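Local structure of adenylosuccinate lyase (Francisella tularensis subsp. tularensis SCHU S4, 4EEI) at residues B[22-27]-B[51-56]; B[56-61]-B[69-74]; B[133-138]-B[409-414]; B[148-153]-B[249-254]. The protein probably catalyses the fumarate-releasing cleavage of adenylosuccinate to AMP, and of a succinylated aminoimidazole carboxamide ribotide, in purine biosynthesis. All coordinates share one frame; numbering follows the deposited sequence.

Contact 1 of 4, residues B[22-27]-B[51-56]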
loop_
_atom_site.group_PDB
_atom_site.type_symbol
_atom_site.label_atom_id
_atom_site.label_comp_id
_atom_site.label_asym_id
_atom_site.label_seq_id
_atom_site.Cartn_x
_atom_site.Cartn_y
_atom_site.Cartn_z
ATOM N N LYS B 22 -26.992 -7.502 -16.910
ATOM C CA LYS B 22 -27.090 -8.039 -15.554
ATOM C C LYS B 22 -28.026 -7.197 -14.698
ATOM O O LYS B 22 -28.788 -7.739 -13.889
ATOM C CB LYS B 22 -25.697 -8.175 -14.921
ATOM C CG LYS B 22 -24.807 -9.231 -15.615
ATOM C CD LYS B 22 -25.376 -10.640 -15.462
ATOM C CE LYS B 22 -26.011 -11.165 -16.743
ATOM N NZ LYS B 22 -25.020 -11.570 -17.787
ATOM N N MET B 23 -27.994 -5.878 -14.885
ATOM C CA MET B 23 -28.947 -5.006 -14.196
ATOM C C MET B 23 -30.382 -5.382 -14.555
ATOM O O MET B 23 -31.272 -5.409 -13.694
ATOM C CB MET B 23 -28.682 -3.539 -14.533
ATOM C CG MET B 23 -27.474 -2.953 -13.802
ATOM S SD MET B 23 -27.208 -1.227 -14.263
ATOM C CE MET B 23 -25.701 -0.865 -13.338
ATOM N N LEU B 24 -30.598 -5.695 -15.823
ATOM C CA LEU B 24 -31.926 -6.091 -16.283
ATOM C C LEU B 24 -32.368 -7.398 -15.632
ATOM O O LEU B 24 -33.523 -7.531 -15.220
ATOM C CB LEU B 24 -31.957 -6.214 -17.807
ATOM C CG LEU B 24 -33.324 -6.641 -18.358
ATOM C CD1 LEU B 24 -34.402 -5.611 -18.020
ATOM C CD2 LEU B 24 -33.257 -6.864 -19.866
ATOM N N GLU B 25 -31.455 -8.361 -15.540
ATOM C CA GLU B 25 -31.771 -9.648 -14.924
ATOM C C GLU B 25 -32.167 -9.466 -13.458
ATOM O O GLU B 25 -33.114 -10.093 -12.972
ATOM C CB GLU B 25 -30.579 -10.610 -15.036
ATOM C CG GLU B 25 -30.863 -11.985 -14.432
ATOM C CD GLU B 25 -29.661 -12.928 -14.467
ATOM O OE1 GLU B 25 -28.664 -12.621 -15.156
ATOM O OE2 GLU B 25 -29.721 -13.982 -13.792
ATOM N N VAL B 26 -31.442 -8.600 -12.756
ATOM C CA VAL B 26 -31.757 -8.274 -11.365
ATOM C C VAL B 26 -33.100 -7.554 -11.215
ATOM O O VAL B 26 -33.893 -7.887 -10.321
ATOM C CB VAL B 26 -30.612 -7.461 -10.734
ATOM C CG1 VAL B 26 -30.954 -7.059 -9.318
ATOM C CG2 VAL B 26 -29.337 -8.283 -10.760
ATOM N N GLU B 27 -33.362 -6.572 -12.077
ATOM C CA GLU B 27 -34.653 -5.876 -12.062
ATOM C C GLU B 27 -35.807 -6.856 -12.275
ATOM O O GLU B 27 -36.871 -6.725 -11.667
ATOM C CB GLU B 27 -34.721 -4.808 -13.165
ATOM C CG GLU B 27 -33.819 -3.588 -12.971
ATOM C CD GLU B 27 -34.428 -2.520 -12.061
ATOM O OE1 GLU B 27 -35.431 -2.803 -11.363
ATOM O OE2 GLU B 27 -33.895 -1.385 -12.045
ATOM N N ALA B 51 -37.190 -6.908 -24.088
ATOM C CA ALA B 51 -36.324 -5.778 -23.766
ATOM C C ALA B 51 -34.965 -5.883 -24.445
ATOM O O ALA B 51 -34.332 -6.943 -24.439
ATOM C CB ALA B 51 -36.155 -5.636 -22.254
ATOM N N GLN B 52 -34.527 -4.774 -25.031
ATOM C CA GLN B 52 -33.214 -4.715 -25.655
ATOM C C GLN B 52 -32.253 -3.901 -24.798
ATOM O O GLN B 52 -32.652 -2.930 -24.153
ATOM C CB GLN B 52 -33.318 -4.092 -27.048
ATOM C CG GLN B 52 -34.238 -4.842 -28.006
ATOM C CD GLN B 52 -33.669 -6.178 -28.424
ATOM O OE1 GLN B 52 -32.532 -6.261 -28.890
ATOM N NE2 GLN B 52 -34.452 -7.237 -28.253
ATOM N N ILE B 53 -30.988 -4.299 -24.792
ATOM C CA ILE B 53 -29.953 -3.552 -24.081
ATOM C C ILE B 53 -29.314 -2.579 -25.066
ATOM O O ILE B 53 -28.786 -2.998 -26.096
ATOM C CB ILE B 53 -28.883 -4.495 -23.508
ATOM C CG1 ILE B 53 -29.536 -5.549 -22.620
ATOM C CG2 ILE B 53 -27.831 -3.710 -22.720
ATOM C CD1 ILE B 53 -30.219 -4.965 -21.380
ATOM N N ARG B 54 -29.378 -1.284 -24.759
ATOM C CA ARG B 54 -28.952 -0.249 -25.704
ATOM C C ARG B 54 -28.015 0.761 -25.053
ATOM O O ARG B 54 -28.436 1.865 -24.694
ATOM C CB ARG B 54 -30.175 0.473 -26.262
ATOM C CG ARG B 54 -31.135 -0.430 -27.024
ATOM C CD ARG B 54 -32.462 0.266 -27.268
ATOM N NE ARG B 54 -33.344 -0.496 -28.152
ATOM C CZ ARG B 54 -34.609 -0.174 -28.406
ATOM N NH1 ARG B 54 -35.149 0.896 -27.839
ATOM N NH2 ARG B 54 -35.337 -0.925 -29.226
ATOM N N PRO B 55 -26.735 0.389 -24.909
ATOM C CA PRO B 55 -25.796 1.203 -24.130
ATOM C C PRO B 55 -25.713 2.630 -24.662
ATOM O O PRO B 55 -25.584 3.580 -23.891
ATOM C CB PRO B 55 -24.466 0.467 -24.310
ATOM C CG PRO B 55 -24.860 -0.955 -24.610
ATOM C CD PRO B 55 -26.106 -0.830 -25.445
ATOM N N GLU B 56 -25.808 2.741 -25.980
ATOM C CA GLU B 56 -25.798 4.009 -26.691
ATOM C C GLU B 56 -26.912 4.944 -26.220
ATOM O O GLU B 56 -26.685 6.125 -25.956
ATOM C CB GLU B 56 -25.932 3.741 -28.200
ATOM C CG GLU B 56 -27.163 2.893 -28.622
ATOM C CD GLU B 56 -26.929 1.387 -28.547
ATOM O OE1 GLU B 56 -25.827 0.972 -28.147
ATOM O OE2 GLU B 56 -27.843 0.618 -28.907
#
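Leu24 holds CG anti to its backbone N (chi1 179°), which carries CD2 out from helix 16-33 to Ile53 and Ala51. Ile53 turns CG1 the other way, beside its backbone N (chi1 -55°), and a further bend (chi2 -64°) leaves CD1 as the atom that faces the leucine. The two side chains approach at a slant. Leu24 CD2 lies 3.9 Å from Ile53 CD1, and Leu24 CB is 4.2 Å from the same methyl. The same branch of the leucine also reaches Ala51, with CD2 and Ala51 CB 4.0 Å apart. One leucine methyl therefore touches both residues, and no hydrogen bond joins the segments. The backbones stay well apart, with Leu24 CA and Ile53 CA 8.4 Å from each other. The interface is small, 119 Å² in all, and none of its three residues is fully buried. Ile53 also rests on Glu17 and Tyr20 of helix 16-33, while Ala51 packs on Phe80. Arg54 follows as the N-cap residue of helix 55-65. The arrangement is that of an extended linker between two short helices, 43-50 and 55-65, laid against helix 16-33 in the helical N-terminal part of a lyase 1 family subunit.

Contact 2 of 4, residues B[56-61]-B[69-74]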
loop_
_atom_site.group_PDB
_atom_site.type_symbol
_atom_site.label_atom_id
_atom_site.label_comp_id
_atom_site.label_asym_id
_atom_site.label_seq_id
_atom_site.Cartn_x
_atom_site.Cartn_y
_atom_site.Cartn_z
ATOM N N GLU B 56 -25.808 2.741 -25.980
ATOM C CA GLU B 56 -25.798 4.009 -26.691
ATOM C C GLU B 56 -26.912 4.944 -26.220
ATOM O O GLU B 56 -26.685 6.125 -25.956
ATOM C CB GLU B 56 -25.932 3.741 -28.200
ATOM C CG GLU B 56 -27.163 2.893 -28.622
ATOM C CD GLU B 56 -26.929 1.387 -28.547
ATOM O OE1 GLU B 56 -25.827 0.972 -28.147
ATOM O OE2 GLU B 56 -27.843 0.618 -28.907
ATOM N N ARG B 57 -28.117 4.394 -26.116
ATOM C CA ARG B 57 -29.304 5.129 -25.715
ATOM C C ARG B 57 -29.215 5.533 -24.239
ATOM O O ARG B 57 -29.625 6.633 -23.857
ATOM C CB ARG B 57 -30.545 4.273 -25.975
ATOM C CG ARG B 57 -31.835 4.886 -25.501
ATOM C CD ARG B 57 -32.107 6.200 -26.193
ATOM N NE ARG B 57 -33.371 6.770 -25.749
ATOM C CZ ARG B 57 -33.663 8.065 -25.786
ATOM N NH1 ARG B 57 -32.778 8.935 -26.251
ATOM N NH2 ARG B 57 -34.843 8.489 -25.348
ATOM N N VAL B 58 -28.664 4.643 -23.417
ATOM C CA VAL B 58 -28.454 4.933 -22.005
ATOM C C VAL B 58 -27.559 6.163 -21.856
ATOM O O VAL B 58 -27.831 7.050 -21.037
ATOM C CB VAL B 58 -27.833 3.728 -21.257
ATOM C CG1 VAL B 58 -27.535 4.091 -19.804
ATOM C CG2 VAL B 58 -28.764 2.518 -21.319
ATOM N N ASP B 59 -26.503 6.219 -22.663
ATOM C CA ASP B 59 -25.579 7.347 -22.642
ATOM C C ASP B 59 -26.236 8.688 -22.964
ATOM O O ASP B 59 -26.017 9.669 -22.252
ATOM C CB ASP B 59 -24.399 7.099 -23.583
ATOM C CG ASP B 59 -23.486 6.001 -23.082
ATOM O OD1 ASP B 59 -23.620 5.620 -21.900
ATOM O OD2 ASP B 59 -22.636 5.527 -23.865
ATOM N N GLU B 60 -27.043 8.741 -24.021
ATOM C CA GLU B 60 -27.694 10.006 -24.362
ATOM C C GLU B 60 -28.695 10.445 -23.294
ATOM O O GLU B 60 -28.798 11.633 -22.990
ATOM C CB GLU B 60 -28.322 9.992 -25.765
ATOM C CG GLU B 60 -28.968 8.686 -26.205
ATOM C CD GLU B 60 -29.486 8.750 -27.647
ATOM O OE1 GLU B 60 -30.701 8.540 -27.855
ATOM O OE2 GLU B 60 -28.678 9.006 -28.570
ATOM N N ILE B 61 -29.410 9.486 -22.712
ATOM C CA ILE B 61 -30.340 9.776 -21.628
ATOM C C ILE B 61 -29.583 10.247 -20.383
ATOM O O ILE B 61 -30.030 11.157 -19.673
ATOM C CB ILE B 61 -31.221 8.546 -21.290
ATOM C CG1 ILE B 61 -32.076 8.159 -22.497
ATOM C CG2 ILE B 61 -32.121 8.836 -20.106
ATOM C CD1 ILE B 61 -32.841 6.860 -22.332
ATOM N N ILE B 69 -28.614 4.979 -13.436
ATOM C CA ILE B 69 -29.694 4.003 -13.256
ATOM C C ILE B 69 -31.041 4.519 -13.759
ATOM O O ILE B 69 -31.827 3.765 -14.341
ATOM C CB ILE B 69 -29.825 3.542 -11.793
ATOM C CG1 ILE B 69 -28.459 3.139 -11.250
ATOM C CG2 ILE B 69 -30.794 2.377 -11.686
ATOM C CD1 ILE B 69 -27.689 2.202 -12.189
ATOM N N ILE B 70 -31.317 5.798 -13.521
ATOM C CA ILE B 70 -32.500 6.428 -14.101
ATOM C C ILE B 70 -32.435 6.321 -15.621
ATOM O O ILE B 70 -33.430 6.014 -16.274
ATOM C CB ILE B 70 -32.619 7.912 -13.700
ATOM C CG1 ILE B 70 -32.764 8.054 -12.182
ATOM C CG2 ILE B 70 -33.790 8.570 -14.414
ATOM C CD1 ILE B 70 -32.870 9.500 -11.700
ATOM N N ALA B 71 -31.250 6.563 -16.176
ATOM C CA ALA B 71 -31.037 6.445 -17.618
ATOM C C ALA B 71 -31.294 5.024 -18.119
ATOM O O ALA B 71 -31.975 4.828 -19.124
ATOM C CB ALA B 71 -29.639 6.892 -17.988
ATOM N N PHE B 72 -30.731 4.041 -17.420
ATOM C CA PHE B 72 -30.954 2.636 -17.753
ATOM C C PHE B 72 -32.432 2.244 -17.674
ATOM O O PHE B 72 -32.968 1.629 -18.599
ATOM C CB PHE B 72 -30.125 1.733 -16.835
ATOM C CG PHE B 72 -30.607 0.306 -16.793
ATOM C CD1 PHE B 72 -30.333 -0.560 -17.838
ATOM C CD2 PHE B 72 -31.335 -0.167 -15.704
ATOM C CE1 PHE B 72 -30.772 -1.872 -17.807
ATOM C CE2 PHE B 72 -31.776 -1.480 -15.662
ATOM C CZ PHE B 72 -31.492 -2.333 -16.716
ATOM N N CYS B 73 -33.086 2.586 -16.566
ATOM C CA CYS B 73 -34.508 2.270 -16.410
ATOM C C CYS B 73 -35.350 2.903 -17.511
ATOM O O CYS B 73 -36.240 2.263 -18.088
ATOM C CB CYS B 73 -35.012 2.722 -15.041
ATOM S SG CYS B 73 -34.313 1.783 -13.671
ATOM N N THR B 74 -35.066 4.168 -17.801
ATOM C CA THR B 74 -35.770 4.873 -18.867
ATOM C C THR B 74 -35.535 4.184 -20.209
ATOM O O THR B 74 -36.444 4.104 -21.035
ATOM C CB THR B 74 -35.359 6.358 -18.932
ATOM O OG1 THR B 74 -35.686 6.998 -17.691
ATOM C CG2 THR B 74 -36.076 7.079 -20.058
#
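Helices 55-65 and 68-77 form a helix-loop-helix unit at the AMP site. The short link between them holds Lys66 and His67 of that site, and Asp68, also of the site, opens the second helix. Their segments cross at 128° with axes 8.3 Å apart, and Ala71 takes the closest position. Its CA is 5.3 Å from Ile61 CA. Ile61 places CG2 anti to its backbone N, where this branch meets the alanine backbone at Ala71 CA, 3.6 Å away. Its other branch runs out past the alanine, and Ile61 CD1 meets Thr74 CG2 at 4.0 Å, the two side chains lying at a slant. From the preceding turn Val58 adds CG1, 3.9 Å from Ala71 CB, and its carbonyl O is 3.5 Å from the same methyl. Ile61 CG1 also sits over the centre of the Arg57 guanidinium, 3.6 Å above its plane. That group makes salt bridges to Glu60 and Glu78. Thr74 OG1 donates a hydrogen bond to Ile70 O, which also accepts from Thr74 N on the opposite face of its plane. The threonine hydroxyl is thus satisfied within its own helix and CG2 serves the interface. The helices are held to each other here by apolar contact, without a hydrogen bond between the segments.

Contact 3 of 4, residues B[133-138]-B[409-414]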
loop_
_atom_site.group_PDB
_atom_site.type_symbol
_atom_site.label_atom_id
_atom_site.label_comp_id
_atom_site.label_asym_id
_atom_site.label_seq_id
_atom_site.Cartn_x
_atom_site.Cartn_y
_atom_site.Cartn_z
ATOM N N GLU B 133 12.938 -36.240 -10.520
ATOM C CA GLU B 133 14.145 -37.076 -10.525
ATOM C C GLU B 133 15.457 -36.303 -10.632
ATOM O O GLU B 133 16.534 -36.854 -10.393
ATOM C CB GLU B 133 14.086 -38.029 -11.724
ATOM C CG GLU B 133 14.006 -37.297 -13.070
ATOM C CD GLU B 133 14.146 -38.221 -14.269
ATOM O OE1 GLU B 133 15.292 -38.570 -14.627
ATOM O OE2 GLU B 133 13.110 -38.585 -14.862
ATOM N N ILE B 134 15.373 -35.037 -11.022
ATOM C CA ILE B 134 16.570 -34.257 -11.307
ATOM C C ILE B 134 17.147 -33.702 -10.015
ATOM O O ILE B 134 16.414 -33.155 -9.192
ATOM C CB ILE B 134 16.243 -33.108 -12.274
ATOM C CG1 ILE B 134 15.681 -33.673 -13.583
ATOM C CG2 ILE B 134 17.466 -32.247 -12.528
ATOM C CD1 ILE B 134 15.262 -32.609 -14.587
ATOM N N ILE B 135 18.457 -33.838 -9.827
ATOM C CA ILE B 135 19.082 -33.291 -8.623
ATOM C C ILE B 135 19.691 -31.915 -8.923
ATOM O O ILE B 135 20.362 -31.728 -9.943
ATOM C CB ILE B 135 20.109 -34.274 -8.002
ATOM C CG1 ILE B 135 20.598 -33.772 -6.643
ATOM C CG2 ILE B 135 21.272 -34.529 -8.940
ATOM C CD1 ILE B 135 21.204 -34.883 -5.789
ATOM N N THR B 136 19.413 -30.948 -8.048
ATOM C CA THR B 136 19.881 -29.576 -8.244
ATOM C C THR B 136 20.480 -29.059 -6.943
ATOM O O THR B 136 20.281 -29.662 -5.885
ATOM C CB THR B 136 18.731 -28.654 -8.676
ATOM O OG1 THR B 136 19.243 -27.364 -9.035
ATOM C CG2 THR B 136 17.720 -28.495 -7.540
ATOM N N MET B 137 21.226 -27.960 -7.016
ATOM C CA MET B 137 21.728 -27.320 -5.802
ATOM C C MET B 137 20.671 -26.401 -5.200
ATOM O O MET B 137 20.220 -25.441 -5.848
ATOM C CB MET B 137 22.998 -26.508 -6.079
ATOM C CG MET B 137 24.239 -27.336 -6.349
ATOM S SD MET B 137 24.546 -28.526 -5.027
ATOM C CE MET B 137 24.593 -27.423 -3.613
ATOM N N GLY B 138 20.267 -26.697 -3.967
ATOM C CA GLY B 138 19.452 -25.773 -3.193
ATOM C C GLY B 138 20.303 -24.573 -2.816
ATOM O O GLY B 138 21.528 -24.694 -2.678
ATOM N N MET B 409 29.652 -41.702 -1.104
ATOM C CA MET B 409 29.038 -40.445 -1.502
ATOM C C MET B 409 29.430 -40.028 -2.914
ATOM O O MET B 409 29.844 -38.894 -3.145
ATOM C CB MET B 409 29.371 -39.338 -0.501
ATOM C CG MET B 409 28.548 -39.397 0.776
ATOM S SD MET B 409 26.814 -39.799 0.482
ATOM C CE MET B 409 26.075 -38.173 0.606
ATOM N N ASP B 410 29.294 -40.952 -3.859
ATOM C CA ASP B 410 29.467 -40.620 -5.264
ATOM C C ASP B 410 28.174 -39.975 -5.738
ATOM O O ASP B 410 27.283 -39.712 -4.934
ATOM C CB ASP B 410 29.788 -41.867 -6.089
ATOM C CG ASP B 410 28.778 -42.976 -5.887
ATOM O OD1 ASP B 410 27.855 -42.802 -5.066
ATOM O OD2 ASP B 410 28.909 -44.025 -6.551
ATOM N N PHE B 411 28.063 -39.716 -7.035
ATOM C CA PHE B 411 26.865 -39.071 -7.556
ATOM C C PHE B 411 25.599 -39.830 -7.177
ATOM O O PHE B 411 24.646 -39.244 -6.667
ATOM C CB PHE B 411 26.945 -38.898 -9.073
ATOM C CG PHE B 411 25.869 -38.014 -9.633
ATOM C CD1 PHE B 411 25.840 -36.664 -9.333
ATOM C CD2 PHE B 411 24.881 -38.534 -10.451
ATOM C CE1 PHE B 411 24.851 -35.847 -9.842
ATOM C CE2 PHE B 411 23.888 -37.723 -10.963
ATOM C CZ PHE B 411 23.873 -36.377 -10.659
ATOM N N GLU B 412 25.608 -41.139 -7.408
ATOM C CA GLU B 412 24.451 -41.981 -7.121
ATOM C C GLU B 412 24.108 -41.986 -5.636
ATOM O O GLU B 412 22.938 -41.934 -5.263
ATOM C CB GLU B 412 24.702 -43.413 -7.598
ATOM C CG GLU B 412 24.597 -43.598 -9.102
ATOM C CD GLU B 412 24.232 -45.018 -9.489
ATOM O OE1 GLU B 412 24.439 -45.934 -8.664
ATOM O OE2 GLU B 412 23.736 -45.219 -10.619
ATOM N N GLY B 413 25.129 -42.046 -4.789
ATOM C CA GLY B 413 24.921 -42.003 -3.350
ATOM C C GLY B 413 24.397 -40.648 -2.898
ATOM O O GLY B 413 23.514 -40.549 -2.033
ATOM N N ILE B 414 24.948 -39.587 -3.480
ATOM C CA ILE B 414 24.489 -38.229 -3.176
ATOM C C ILE B 414 23.003 -38.088 -3.516
ATOM O O ILE B 414 22.227 -37.515 -2.750
ATOM C CB ILE B 414 25.328 -37.186 -3.948
ATOM C CG1 ILE B 414 26.715 -37.048 -3.315
ATOM C CG2 ILE B 414 24.625 -35.832 -4.002
ATOM C CD1 ILE B 414 27.686 -36.233 -4.149
#
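The start of strand 135-140 faces the first turn of helix 411-418, with Ile135 CA and Ile414 CA 9.1 Å apart. The strand belongs to the beta hairpin formed with strand 143-149, and the helix lies in the C-terminal part of this mostly helical lyase. Ile135 alone of the 133-138 segment makes the contact, and it uses both branches. CG1 stands anti to the backbone N (chi1 -172°), which sends CD1 toward the helix and leaves CG2 in the crowded position between N and the carbonyl carbon. CG2 meets the far end of the phenylalanine ring, with Ile135 CG2 3.6 Å from Phe411 CZ and 3.9 Å from Phe411 CE1. The methyl comes to the ring obliquely. The two side chains run past each other in opposite directions. CD1 reaches Ile414, three residues further along the helix, where Ile135 CD1 and Ile414 CG2 are 4.0 Å apart and the side chains cross at about a right angle. Ile135 and Ile414 are buried. Phe411 has a second partner in Arg346, a cation-pi contact, and Ile414 also packs on Tyr351. Asp410 caps the helix that presents these residues. Its OD1 accepts from Gly413 N at 2.8 Å, and the donor comes from above the carboxylate plane, 35° out of it.

Contact 4 of 4, residues B[148-153]-B[249-254]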
loop_
_atom_site.group_PDB
_atom_site.type_symbol
_atom_site.label_atom_id
_atom_site.label_comp_id
_atom_site.label_asym_id
_atom_site.label_seq_id
_atom_site.Cartn_x
_atom_site.Cartn_y
_atom_site.Cartn_z
ATOM N N MET B 148 18.979 -31.014 -3.763
ATOM C CA MET B 148 17.565 -31.250 -3.498
ATOM C C MET B 148 16.947 -31.679 -4.815
ATOM O O MET B 148 17.615 -31.664 -5.847
ATOM C CB MET B 148 16.895 -29.957 -3.044
ATOM C CG MET B 148 16.929 -28.888 -4.133
ATOM S SD MET B 148 16.255 -27.308 -3.597
ATOM C CE MET B 148 14.519 -27.736 -3.357
ATOM N N SER B 149 15.669 -32.038 -4.800
ATOM C CA SER B 149 14.975 -32.356 -6.043
ATOM C C SER B 149 14.579 -31.065 -6.764
ATOM O O SER B 149 13.996 -30.171 -6.160
ATOM C CB SER B 149 13.723 -33.171 -5.755
ATOM O OG SER B 149 12.847 -33.120 -6.861
ATOM N N PHE B 150 14.890 -30.965 -8.051
ATOM C CA PHE B 150 14.532 -29.775 -8.828
ATOM C C PHE B 150 13.013 -29.658 -8.880
ATOM O O PHE B 150 12.452 -28.555 -8.827
ATOM C CB PHE B 150 15.110 -29.884 -10.243
ATOM C CG PHE B 150 15.040 -28.601 -11.045
ATOM C CD1 PHE B 150 14.008 -28.383 -11.943
ATOM C CD2 PHE B 150 16.022 -27.625 -10.912
ATOM C CE1 PHE B 150 13.956 -27.213 -12.702
ATOM C CE2 PHE B 150 15.969 -26.450 -11.657
ATOM C CZ PHE B 150 14.938 -26.249 -12.554
ATOM N N GLY B 151 12.340 -30.804 -8.955
ATOM C CA GLY B 151 10.886 -30.823 -9.012
ATOM C C GLY B 151 10.212 -30.221 -7.794
ATOM O O GLY B 151 9.068 -29.758 -7.861
ATOM N N GLN B 152 10.917 -30.217 -6.669
ATOM C CA GLN B 152 10.358 -29.641 -5.460
ATOM C C GLN B 152 10.177 -28.124 -5.604
ATOM O O GLN B 152 9.352 -27.517 -4.908
ATOM C CB GLN B 152 11.243 -29.990 -4.267
ATOM C CG GLN B 152 10.639 -29.624 -2.933
ATOM C CD GLN B 152 11.310 -30.344 -1.787
ATOM O OE1 GLN B 152 11.521 -31.557 -1.844
ATOM N NE2 GLN B 152 11.644 -29.604 -0.733
ATOM N N LYS B 153 10.923 -27.505 -6.520
ATOM C CA LYS B 153 10.730 -26.073 -6.775
ATOM C C LYS B 153 9.332 -25.853 -7.338
ATOM O O LYS B 153 8.585 -24.992 -6.874
ATOM C CB LYS B 153 11.779 -25.528 -7.748
ATOM C CG LYS B 153 13.211 -25.512 -7.202
ATOM C CD LYS B 153 14.196 -25.116 -8.303
ATOM C CE LYS B 153 15.619 -24.929 -7.761
ATOM N NZ LYS B 153 15.698 -23.836 -6.746
ATOM N N PHE B 249 21.669 -20.301 -15.827
ATOM C CA PHE B 249 21.259 -20.933 -17.080
ATOM C C PHE B 249 20.708 -22.355 -16.927
ATOM O O PHE B 249 21.041 -23.231 -17.724
ATOM C CB PHE B 249 22.387 -20.907 -18.112
ATOM C CG PHE B 249 21.899 -20.853 -19.531
ATOM C CD1 PHE B 249 20.804 -20.075 -19.868
ATOM C CD2 PHE B 249 22.527 -21.583 -20.524
ATOM C CE1 PHE B 249 20.346 -20.023 -21.170
ATOM C CE2 PHE B 249 22.075 -21.535 -21.829
ATOM C CZ PHE B 249 20.983 -20.755 -22.152
ATOM N N GLU B 250 19.877 -22.590 -15.918
ATOM C CA GLU B 250 19.332 -23.927 -15.702
ATOM C C GLU B 250 18.011 -24.138 -16.452
ATOM O O GLU B 250 17.611 -25.276 -16.701
ATOM C CB GLU B 250 19.194 -24.199 -14.194
ATOM C CG GLU B 250 20.559 -24.364 -13.500
ATOM C CD GLU B 250 20.480 -24.618 -11.996
ATOM O OE1 GLU B 250 19.354 -24.700 -11.442
ATOM O OE2 GLU B 250 21.564 -24.734 -11.369
ATOM N N VAL B 251 17.343 -23.042 -16.816
ATOM C CA VAL B 251 16.138 -23.120 -17.650
ATOM C C VAL B 251 16.139 -21.985 -18.667
ATOM O O VAL B 251 16.888 -21.022 -18.521
ATOM C CB VAL B 251 14.835 -22.961 -16.818
ATOM C CG1 VAL B 251 14.791 -23.944 -15.656
ATOM C CG2 VAL B 251 14.719 -21.530 -16.289
ATOM N N TYR B 252 15.310 -22.097 -19.702
ATOM C CA TYR B 252 14.993 -20.929 -20.518
ATOM C C TYR B 252 13.539 -20.978 -20.969
ATOM O O TYR B 252 12.969 -22.062 -21.114
ATOM C CB TYR B 252 15.956 -20.747 -21.702
ATOM C CG TYR B 252 15.974 -21.841 -22.769
ATOM C CD1 TYR B 252 16.947 -22.839 -22.759
ATOM C CD2 TYR B 252 15.052 -21.842 -23.814
ATOM C CE1 TYR B 252 16.986 -23.821 -23.744
ATOM C CE2 TYR B 252 15.080 -22.818 -24.796
ATOM C CZ TYR B 252 16.047 -23.803 -24.757
ATOM O OH TYR B 252 16.071 -24.765 -25.744
ATOM N N GLU B 253 12.936 -19.808 -21.169
ATOM C CA GLU B 253 11.564 -19.750 -21.676
ATOM C C GLU B 253 11.542 -20.224 -23.117
ATOM O O GLU B 253 12.361 -19.796 -23.937
ATOM C CB GLU B 253 10.983 -18.331 -21.544
ATOM C CG GLU B 253 10.688 -17.926 -20.092
ATOM C CD GLU B 253 10.116 -16.515 -19.955
ATOM O OE1 GLU B 253 9.911 -15.834 -20.988
ATOM O OE2 GLU B 253 9.874 -16.085 -18.805
ATOM N N GLY B 254 10.614 -21.128 -23.428
ATOM C CA GLY B 254 10.564 -21.734 -24.749
ATOM C C GLY B 254 9.961 -20.801 -25.786
ATOM O O GLY B 254 9.416 -19.746 -25.453
#
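Phe150 makes an apolar contact with Val251 at the edge of its ring. Phe150 CZ and Val251 CG1 are 3.9 Å apart, and the methyl lies near the ring plane. The ring stands anti to the backbone N (chi1 -169°), and this turns it toward the 249-254 segment. One ring face is taken within its own segment by Lys153, whose CD sits 4.0 Å above the plane, offset toward the rim. Leu243 of helix 217-244 packs on both Phe150 and Val251, and Ile341 also touches the phenylalanine. Glu250 packs against the ring edge as well. Its OE1 lies 3.8 Å from Phe150 CE2, with the ring and carboxylate planes 57° apart. An extended side chain beyond CG brings the carboxylate there. The Phe150-Val251 pair links the end of the beta hairpin to a second small sheet. Phe150 follows strand 143-149 of the hairpin as the chain passes into helix 151-173, and Val251 begins the two-residue strand 251-252, which pairs with strand 335-336. The polar partners lie outside the two segments. Glu250 OE2 forms salt bridges to Arg344 and Arg139, which probably stabilise the negative charge of this buried group. Lys153 carries the opposite charge, but its NZ remains 6.0 Å from Glu250 OE1. Lys153 NZ instead forms salt bridges to Glu239 and to Glu300 of the second subunit.

The contacts form two groups on opposite sides of the chain's centre, with the centres of contacts 1 and 3 about 63 Å apart. Contacts 1 and 2 share Glu56 and helix 55-65, and their centres are 10 Å apart. Phe72 and Ile69 of the second pack on Met23 of the first. Contact 2 is the nearer to the bound nucleotide, with the Ala71 side chain about 8 Å from AMP. Contacts 3 and 4 meet through the two-stranded hairpin, where Thr136 O and Met148 N are 2.8 Å apart, a probable hydrogen bond. Both lie away from the ligand-binding residues, though the side chain of Glu250 is about 8 Å from a bound potassium ion.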